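Local coordinates for putative type VI secretion protein (Escherichia coli, PDB 4PS2) that is the C-terminal helical part of TssB, which probably builds the contractile sheath of the type VI secretion system together with TssC, at residues L62-T65 / L66-E69. Sequence-based numbering, arbitrary orientation.
Sequences LSQT and LRDE. With ZN (zinc ion), chain B.
R67 reaches back along its own helix to Q64 at the first turn, giving NH1 to the amide oxygen OE1 at 3.1 Å. The bond is not ideal: the N-H bends to 150° and approaches OE1 from above the amide's carbonyl plane. A long, extended arginine suits this place, since CG lies beside the backbone N (chi1 -71°) and the chain runs back against the helix direction. The guanidinium carries one face over the L62 carbonyl, whose oxygen a water links to NH1, while NE and NH2 are hydrogen-bonded to the carbonyls of L57 and D59, tying the end of helix 46-57 and the loop after it to the start of helix 64-71. A methionine in place of R67 would probably leave those two carbonyls and Q64 OE1 without their donor and let the connection between the two helices move more freely. Q64, bent at chi2, uses both ends of its amide: NE2 donates to D68 OD1 at 3.1 Å, from above the carboxylate plane. All this surrounds the first turn of helix 64-71, where S63 is the N-cap and its OG accepts from L66 N at 3.0 Å, an amide whose i-4 residue, L62, still lies outside the helix. Bonds from R67 N to S63 O and from D68 N to Q64 O begin the regular i to i+4 ladder. L66, with CG anti to the backbone N (chi1 -178°), crosses L62 obliquely, CD2 to CD2 at 4.0 Å; two leucines suit this face, buried against helix 16-40, L62 on P24 and A28, L66 on R25. One turn along, E69 extends its carboxylate to bind zinc through OE2.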
# COMPACT_ATOMS: atom_id res chain seq x y z
N LEU A 62 3.38 -4.20 -8.43
CA LEU A 62 3.60 -2.80 -8.03
C LEU A 62 4.73 -2.17 -8.79
O LEU A 62 5.69 -2.86 -9.14
CB LEU A 62 3.93 -2.69 -6.54
CG LEU A 62 2.89 -3.25 -5.56
CD1 LEU A 62 3.33 -3.02 -4.13
CD2 LEU A 62 1.51 -2.67 -5.81
N SER A 63 4.66 -0.85 -9.01
CA SER A 63 5.78 -0.16 -9.64
C SER A 63 6.81 0.14 -8.52
O SER A 63 6.43 0.23 -7.35
CB SER A 63 5.31 1.12 -10.33
OG SER A 63 4.97 2.14 -9.41
N GLN A 64 8.09 0.28 -8.86
CA GLN A 64 9.10 0.61 -7.86
C GLN A 64 8.88 2.06 -7.39
O GLN A 64 9.15 2.38 -6.22
CB GLN A 64 10.53 0.37 -8.39
CG GLN A 64 11.65 0.59 -7.35
CD GLN A 64 11.51 -0.27 -6.11
OE1 GLN A 64 11.30 -1.49 -6.18
NE2 GLN A 64 11.65 0.34 -4.94
N THR A 65 8.32 2.92 -8.27
CA THR A 65 8.01 4.31 -7.94
C THR A 65 6.98 4.31 -6.81
O THR A 65 7.18 5.02 -5.82
CB THR A 65 7.56 5.09 -9.19
OG1 THR A 65 8.58 4.99 -10.18
CG2 THR A 65 7.29 6.58 -8.91
N LEU A 66 5.91 3.49 -6.93
CA LEU A 66 4.93 3.40 -5.85
C LEU A 66 5.55 2.84 -4.55
O LEU A 66 5.25 3.35 -3.48
CB LEU A 66 3.71 2.57 -6.24
CG LEU A 66 2.64 2.50 -5.14
CD1 LEU A 66 1.72 3.70 -5.16
CD2 LEU A 66 1.86 1.24 -5.22
N ARG A 67 6.38 1.77 -4.64
CA ARG A 67 7.02 1.19 -3.45
C ARG A 67 7.80 2.25 -2.68
O ARG A 67 7.66 2.30 -1.46
CB ARG A 67 7.97 0.03 -3.80
CG ARG A 67 7.29 -1.22 -4.24
CD ARG A 67 8.31 -2.35 -4.42
NE ARG A 67 7.69 -3.48 -5.11
CZ ARG A 67 7.91 -3.82 -6.37
NH1 ARG A 67 8.83 -3.18 -7.09
NH2 ARG A 67 7.26 -4.84 -6.91
N ASP A 68 8.56 3.13 -3.39
CA ASP A 68 9.34 4.25 -2.85
C ASP A 68 8.49 5.27 -2.10
O ASP A 68 8.86 5.67 -1.01
CB ASP A 68 10.16 4.92 -3.97
CG ASP A 68 11.29 4.06 -4.52
OD1 ASP A 68 11.77 3.17 -3.77
OD2 ASP A 68 11.69 4.28 -5.68
N GLU A 69 7.34 5.66 -2.68
CA GLU A 69 6.36 6.58 -2.07
C GLU A 69 5.75 5.94 -0.82
O GLU A 69 5.51 6.63 0.17
CB GLU A 69 5.24 6.89 -3.07
CG GLU A 69 5.71 7.73 -4.25
CD GLU A 69 4.64 8.02 -5.28
OE1 GLU A 69 3.52 7.48 -5.16
OE2 GLU A 69 4.92 8.80 -6.22
ZN ZN B . 3.30 9.69 -7.11
O HOH W 1 8.47 -3.15 -9.79